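PDB 2E7Z: acetylene hydratase, which catalyses the hydration of acetylene to acetaldehyde, using a tungsten-bis(molybdopterin guanine dinucleotide) cofactor and a [4Fe-4S] cluster. Local coordinates for residues S8-K20 and K28-I42. Residues are numbered along the deposited sequence; the frame is centred on the assembly and turned at random.
Sequences SCDINCVVEAEVK and KSISEPHPTTPPNSI. With SF4 (iron/sulfur cluster), chain D; MGD (2-amino-5,6-dimercapto-7-methyl-3,7,8a,9-tetrahydro-8-oxa-1,3,9,10-tetraaza-anthracen-4-one guanosine dinucleotide), chain F.
Glu16 and Lys28 form a hydrogen-bonded antiparallel pair in the hairpin of strands 14-19 and 25-29: Glu16 N donates to Lys28 O at 2.8 Å, and Lys28 N returns a bond to Glu16 O. From here the Glu16 side chain reaches out over Ile30 to Ser31, in the loop that follows the second strand. Its CB lies near Lys28 O; CG, placed anti to the carbonyl carbon (chi1 -81°), rests on Ile30 CG1 at 3.6 Å, the two side chains crossing at about a right angle. The chain stays extended beyond CG, carrying the carboxylate to Ser31. There OE1 accepts twice: Ser31 OG approaches on the syn side at 2.7 Å, close to the carboxylate plane, while Ser31 N comes from above that plane. OE2 accepts a hydrogen bond from a water, and Lys1 adds a salt bridge to OE1. Glutamate suits this place because its methylenes can pack on isoleucine while its acid reaches a backbone N-H. Shortening Glu16 to alanine would probably leave Ser31 N without its acceptor and Lys1 without its salt-bridge partner, and uncover one flank of Ile30.

Nearer the cluster, strand pairing gives way to other links. A water accepts a hydrogen bond from Ile30 N and donates to Val14 O and Ser41 O, linking strand 14-19 to the loop. Val14 N donates almost straight (173°) to Thr37 OG1, and branched Val14 sets its CB over one face of the His34 ring, 3.9 Å from the centroid. On the other face lies Pro35, while ND1 accepts from Thr36 N and Thr37 N, fixing the ring's rotation. Cys13 SG binds FE3 of the cluster at 2.3 Å; Val15 CG1 packs on Ile42 CD1. Polar bonds thus tie the loop to the strand that follows the ligands Cys9 and Cys13.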
loop_
_atom_site.group_PDB
_atom_site.type_symbol
_atom_site.label_atom_id
_atom_site.label_comp_id
_atom_site.label_asym_id
_atom_site.label_seq_id
_atom_site.Cartn_x
_atom_site.Cartn_y
_atom_site.Cartn_z
ATOM N N SER A 8 -4.191 13.487 -3.186
ATOM C CA SER A 8 -4.358 12.946 -4.531
ATOM C C SER A 8 -3.437 11.746 -4.765
ATOM O O SER A 8 -3.661 10.967 -5.683
ATOM C CB SER A 8 -4.160 14.024 -5.599
ATOM O OG SER A 8 -5.330 14.821 -5.750
ATOM N N CYS A 9 -2.428 11.574 -3.909
ATOM C CA CYS A 9 -1.739 10.294 -3.784
ATOM C C CYS A 9 -1.223 10.236 -2.351
ATOM O O CYS A 9 -1.409 11.183 -1.576
ATOM C CB CYS A 9 -0.644 10.063 -4.849
ATOM S SG CYS A 9 1.041 10.648 -4.497
ATOM N N ASP A 10 -0.572 9.144 -2.007
ATOM C CA ASP A 10 -0.331 8.857 -0.598
ATOM C C ASP A 10 0.963 9.412 0.020
ATOM O O ASP A 10 1.175 9.272 1.224
ATOM C CB ASP A 10 -0.477 7.355 -0.317
ATOM C CG ASP A 10 0.476 6.489 -1.120
ATOM O OD1 ASP A 10 1.062 6.939 -2.138
ATOM O OD2 ASP A 10 0.594 5.298 -0.728
ATOM N N ILE A 11 1.814 10.070 -0.771
ATOM C CA ILE A 11 3.005 10.661 -0.175
ATOM C C ILE A 11 2.647 11.938 0.598
ATOM O O ILE A 11 3.378 12.316 1.511
ATOM C CB ILE A 11 4.145 10.906 -1.201
ATOM C CG1 ILE A 11 5.503 11.038 -0.499
ATOM C CG2 ILE A 11 3.848 12.114 -2.057
ATOM C CD1 ILE A 11 5.896 9.865 0.402
ATOM N N ASN A 12 1.522 12.569 0.237
ATOM C CA ASN A 12 0.933 13.648 1.041
ATOM C C ASN A 12 1.804 14.911 1.159
ATOM O O ASN A 12 1.971 15.477 2.259
ATOM C CB ASN A 12 0.572 13.130 2.447
ATOM C CG ASN A 12 -0.641 12.175 2.478
ATOM O OD1 ASN A 12 -0.920 11.632 3.541
ATOM N ND2 ASN A 12 -1.374 12.006 1.369
ATOM N N CYS A 13 2.332 15.365 0.020
ATOM C CA CYS A 13 2.942 16.692 -0.052
ATOM C C CYS A 13 1.988 17.718 0.546
ATOM O O CYS A 13 0.781 17.662 0.309
ATOM C CB CYS A 13 3.123 17.114 -1.507
ATOM S SG CYS A 13 4.033 15.924 -2.536
ATOM N N VAL A 14 2.535 18.673 1.294
ATOM C CA VAL A 14 1.734 19.803 1.747
ATOM C C VAL A 14 1.798 20.906 0.698
ATOM O O VAL A 14 2.892 21.351 0.320
ATOM C CB VAL A 14 2.176 20.297 3.131
ATOM C CG1 VAL A 14 1.280 21.471 3.614
ATOM C CG2 VAL A 14 2.128 19.132 4.129
ATOM N N VAL A 15 0.624 21.309 0.217
ATOM C CA VAL A 15 0.492 22.291 -0.847
ATOM C C VAL A 15 -0.248 23.511 -0.313
ATOM O O VAL A 15 -0.691 23.536 0.843
ATOM C CB VAL A 15 -0.249 21.684 -2.100
ATOM C CG1 VAL A 15 0.507 20.481 -2.675
ATOM C CG2 VAL A 15 -1.671 21.266 -1.759
ATOM N N GLU A 16 -0.366 24.534 -1.148
ATOM C CA GLU A 16 -1.172 25.684 -0.799
ATOM C C GLU A 16 -2.394 25.696 -1.708
ATOM O O GLU A 16 -2.322 25.266 -2.858
ATOM C CB GLU A 16 -0.359 26.978 -0.880
ATOM C CG GLU A 16 0.493 27.199 0.383
ATOM C CD GLU A 16 1.243 28.521 0.392
ATOM O OE1 GLU A 16 1.519 29.040 -0.706
ATOM O OE2 GLU A 16 1.564 29.029 1.502
ATOM N N ALA A 17 -3.528 26.128 -1.167
ATOM C CA ALA A 17 -4.756 26.225 -1.949
ATOM C C ALA A 17 -5.439 27.532 -1.669
ATOM O O ALA A 17 -5.369 28.062 -0.556
ATOM C CB ALA A 17 -5.705 25.079 -1.619
ATOM N N GLU A 18 -6.123 28.032 -2.688
ATOM C CA GLU A 18 -6.896 29.247 -2.553
ATOM C C GLU A 18 -8.114 29.194 -3.461
ATOM O O GLU A 18 -8.018 28.789 -4.620
ATOM C CB GLU A 18 -6.041 30.448 -2.940
ATOM C CG GLU A 18 -6.680 31.764 -2.577
ATOM C CD GLU A 18 -5.829 32.956 -2.962
ATOM O OE1 GLU A 18 -4.901 32.802 -3.802
ATOM O OE2 GLU A 18 -6.098 34.050 -2.418
ATOM N N VAL A 19 -9.257 29.603 -2.921
ATOM C CA VAL A 19 -10.480 29.718 -3.707
ATOM C C VAL A 19 -10.440 31.026 -4.483
ATOM O O VAL A 19 -10.278 32.095 -3.899
ATOM C CB VAL A 19 -11.722 29.703 -2.808
ATOM C CG1 VAL A 19 -12.985 29.665 -3.632
ATOM C CG2 VAL A 19 -11.682 28.499 -1.885
ATOM N N LYS A 20 -10.560 30.924 -5.802
ATOM C CA LYS A 20 -10.568 32.106 -6.670
ATOM C C LYS A 20 -11.954 32.735 -6.707
ATOM O O LYS A 20 -12.923 32.156 -6.213
ATOM C CB LYS A 20 -10.095 31.729 -8.075
ATOM C CG LYS A 20 -8.610 31.428 -8.141
ATOM C CD LYS A 20 -8.254 30.690 -9.417
ATOM C CE LYS A 20 -6.768 30.774 -9.698
ATOM N NZ LYS A 20 -6.347 29.848 -10.791
ATOM N N LYS A 28 -1.217 25.035 -5.523
ATOM C CA LYS A 28 0.170 25.278 -5.927
ATOM C C LYS A 28 1.158 24.779 -4.881
ATOM O O LYS A 28 0.774 24.482 -3.746
ATOM C CB LYS A 28 0.397 26.761 -6.225
ATOM C CG LYS A 28 0.244 27.684 -5.040
ATOM C CD LYS A 28 0.478 29.141 -5.451
ATOM C CE LYS A 28 -0.403 29.547 -6.631
ATOM N NZ LYS A 28 -0.335 31.018 -6.909
ATOM N N SER A 29 2.426 24.642 -5.259
ATOM C CA SER A 29 3.439 24.235 -4.312
ATOM C C SER A 29 3.504 25.272 -3.202
ATOM O O SER A 29 3.305 26.473 -3.436
ATOM C CB SER A 29 4.810 24.015 -4.970
ATOM O OG SER A 29 5.288 25.201 -5.565
ATOM N N ILE A 30 3.697 24.792 -1.985
ATOM C CA ILE A 30 3.695 25.677 -0.835
ATOM C C ILE A 30 4.788 26.742 -0.993
ATOM O O ILE A 30 5.948 26.434 -1.272
ATOM C CB ILE A 30 3.792 24.872 0.480
ATOM C CG1 ILE A 30 3.514 25.785 1.682
ATOM C CG2 ILE A 30 5.123 24.136 0.588
ATOM C CD1 ILE A 30 2.960 25.040 2.860
ATOM N N SER A 31 4.387 27.999 -0.824
ATOM C CA SER A 31 5.291 29.140 -1.040
ATOM C C SER A 31 6.166 29.461 0.175
ATOM O O SER A 31 7.124 30.237 0.072
ATOM C CB SER A 31 4.495 30.384 -1.464
ATOM O OG SER A 31 3.557 30.745 -0.458
ATOM N N GLU A 32 5.823 28.891 1.324
ATOM C CA GLU A 32 6.587 29.054 2.550
ATOM C C GLU A 32 7.506 27.862 2.766
ATOM O O GLU A 32 7.223 26.775 2.260
ATOM C CB GLU A 32 5.643 29.173 3.753
ATOM C CG GLU A 32 4.722 30.376 3.679
ATOM C CD GLU A 32 5.447 31.678 3.935
ATOM O OE1 GLU A 32 6.538 31.656 4.554
ATOM O OE2 GLU A 32 4.922 32.728 3.512
ATOM N N PRO A 33 8.599 28.049 3.525
ATOM C CA PRO A 33 9.482 26.926 3.842
ATOM C C PRO A 33 8.795 25.915 4.771
ATOM O O PRO A 33 8.622 26.171 5.962
ATOM C CB PRO A 33 10.683 27.597 4.512
ATOM C CG PRO A 33 10.127 28.914 5.041
ATOM C CD PRO A 33 9.084 29.333 4.085
ATOM N N HIS A 34 8.398 24.780 4.208
ATOM C CA HIS A 34 7.675 23.765 4.971
ATOM C C HIS A 34 8.653 22.796 5.657
ATOM O O HIS A 34 9.704 22.453 5.072
ATOM C CB HIS A 34 6.701 23.005 4.073
ATOM C CG HIS A 34 5.735 22.142 4.833
ATOM N ND1 HIS A 34 6.015 20.837 5.162
ATOM C CD2 HIS A 34 4.511 22.406 5.351
ATOM C CE1 HIS A 34 5.002 20.326 5.843
ATOM N NE2 HIS A 34 4.079 21.261 5.975
ATOM N N PRO A 35 8.343 22.371 6.896
ATOM C CA PRO A 35 9.260 21.487 7.636
ATOM C C PRO A 35 9.548 20.140 6.981
ATOM O O PRO A 35 10.606 19.563 7.237
ATOM C CB PRO A 35 8.552 21.276 8.978
ATOM C CG PRO A 35 7.679 22.468 9.123
ATOM C CD PRO A 35 7.195 22.768 7.733
ATOM N N THR A 36 8.619 19.631 6.170
ATOM C CA THR A 36 8.793 18.291 5.586
ATOM C C THR A 36 8.715 18.264 4.074
ATOM O O THR A 36 9.413 17.468 3.447
ATOM C CB THR A 36 7.793 17.241 6.132
ATOM O OG1 THR A 36 6.500 17.461 5.553
ATOM C CG2 THR A 36 7.711 17.254 7.676
ATOM N N THR A 37 7.877 19.114 3.484
ATOM C CA THR A 37 7.690 19.136 2.034
ATOM C C THR A 37 8.629 20.173 1.409
ATOM O O THR A 37 8.477 21.368 1.645
ATOM C CB THR A 37 6.225 19.470 1.675
ATOM O OG1 THR A 37 5.361 18.483 2.266
ATOM C CG2 THR A 37 6.026 19.484 0.172
ATOM N N PRO A 38 9.604 19.717 0.606
ATOM C CA PRO A 38 10.545 20.660 -0.024
ATOM C C PRO A 38 9.871 21.564 -1.053
ATOM O O PRO A 38 8.769 21.261 -1.505
ATOM C CB PRO A 38 11.568 19.755 -0.727
ATOM C CG PRO A 38 11.209 18.366 -0.396
ATOM C CD PRO A 38 9.853 18.318 0.217
ATOM N N PRO A 39 10.528 22.688 -1.436
ATOM C CA PRO A 39 9.911 23.596 -2.407
ATOM C C PRO A 39 9.637 22.922 -3.752
ATOM O O PRO A 39 10.275 21.916 -4.077
ATOM C CB PRO A 39 10.982 24.674 -2.604
ATOM C CG PRO A 39 11.814 24.612 -1.377
ATOM C CD PRO A 39 11.837 23.180 -0.970
ATOM N N ASN A 40 8.693 23.476 -4.510
ATOM C CA ASN A 40 8.349 22.965 -5.845
ATOM C C ASN A 40 7.831 21.534 -5.816
ATOM O O ASN A 40 8.008 20.774 -6.783
ATOM C CB ASN A 40 9.556 23.098 -6.785
ATOM C CG ASN A 40 10.232 24.443 -6.641
ATOM O OD1 ASN A 40 11.427 24.535 -6.329
ATOM N ND2 ASN A 40 9.455 25.501 -6.822
ATOM N N SER A 41 7.183 21.174 -4.710
ATOM C CA SER A 41 6.587 19.843 -4.591
ATOM C C SER A 41 5.071 19.875 -4.841
ATOM O O SER A 41 4.262 19.901 -3.905
ATOM C CB SER A 41 6.935 19.208 -3.242
ATOM O OG SER A 41 8.348 19.065 -3.056
ATOM N N ILE A 42 4.701 19.904 -6.117
ATOM C CA ILE A 42 3.325 19.674 -6.540
ATOM C C ILE A 42 3.340 19.050 -7.928
ATOM O O ILE A 42 4.231 19.363 -8.730
ATOM C CB ILE A 42 2.463 20.958 -6.507
ATOM C CG1 ILE A 42 0.981 20.569 -6.520
ATOM C CG2 ILE A 42 2.826 21.908 -7.670
ATOM C CD1 ILE A 42 0.007 21.688 -6.244
HETATM FE FE1 SF4 D . 1.368 14.933 -6.397
HETATM FE FE2 SF4 D . -0.273 15.287 -4.297
HETATM FE FE3 SF4 D . 2.400 15.085 -3.914
HETATM FE FE4 SF4 D . 0.971 12.925 -4.605
HETATM S S1 SF4 D . 0.754 14.049 -2.661
HETATM S S2 SF4 D . 3.018 13.567 -5.501
HETATM S S3 SF4 D . -0.640 13.839 -5.993
HETATM S S4 SF4 D . 1.324 16.768 -5.076
HETATM P PB MGD F . 6.089 1.839 -10.478
HETATM O O1B MGD F . 6.021 3.193 -11.133
HETATM O O2B MGD F . 4.923 0.907 -10.640
HETATM O O3B MGD F . 6.334 1.997 -8.896
HETATM O O3A MGD F . 6.192 3.675 -7.067
HETATM P PA MGD F . 7.246 3.044 -8.092
HETATM O O1A MGD F . 8.193 2.181 -7.297
HETATM O O2A MGD F . 7.812 4.176 -8.930
HETATM O "O5'" MGD F . 7.414 1.090 -11.009
HETATM C "C5'" MGD F . 8.624 1.819 -10.922
HETATM C "C4'" MGD F . 9.774 0.947 -11.392
HETATM O "O4'" MGD F . 9.762 -0.299 -10.687
HETATM C "C3'" MGD F . 9.652 0.625 -12.879
HETATM O "O3'" MGD F . 10.691 1.303 -13.588
HETATM C "C2'" MGD F . 9.815 -0.876 -12.963
HETATM O "O2'" MGD F . 10.704 -1.315 -13.989
HETATM C "C1'" MGD F . 10.377 -1.203 -11.584
HETATM N N9 MGD F . 10.202 -2.616 -11.196
HETATM C C8 MGD F . 9.174 -3.437 -11.484
HETATM N N7 MGD F . 9.351 -4.675 -10.955
HETATM C C5 MGD F . 10.553 -4.649 -10.329
HETATM C C6 MGD F . 11.382 -5.601 -9.559
HETATM O O6 MGD F . 11.015 -6.785 -9.401
HETATM N N1 MGD F . 12.546 -5.159 -9.059
HETATM C C2 MGD F . 12.989 -3.896 -9.225
HETATM N N2 MGD F . 14.173 -3.535 -8.672
HETATM N N3 MGD F . 12.276 -2.966 -9.920
HETATM C C4 MGD F . 11.092 -3.289 -10.474
HETATM C C10 MGD F . 5.150 2.957 -6.408
HETATM C C11 MGD F . 4.367 4.057 -5.696
HETATM O O11 MGD F . 4.043 5.089 -6.641
HETATM C C12 MGD F . 3.119 3.554 -4.999
HETATM S S12 MGD F . 3.097 2.023 -4.274
HETATM C C13 MGD F . 2.008 4.307 -4.935
HETATM S S13 MGD F . 0.643 3.861 -4.017
HETATM C C14 MGD F . 1.895 5.579 -5.711
HETATM N N15 MGD F . 1.155 5.357 -6.947
HETATM C C16 MGD F . 1.196 6.330 -7.883
HETATM C C17 MGD F . 0.219 6.444 -8.987
HETATM O O17 MGD F . -0.711 5.614 -9.116
HETATM N N18 MGD F . 0.371 7.459 -9.857
HETATM C C19 MGD F . 1.373 8.359 -9.766
HETATM N N19 MGD F . 1.439 9.351 -10.679
HETATM N N20 MGD F . 2.312 8.314 -8.786
HETATM C C21 MGD F . 2.270 7.344 -7.850
HETATM N N22 MGD F . 3.203 7.289 -6.885
HETATM C C23 MGD F . 3.294 6.130 -6.022
HETATM O O HOH W 1 4.006 21.876 -2.008
HETATM O O HOH W 2 1.776 31.834 2.327
#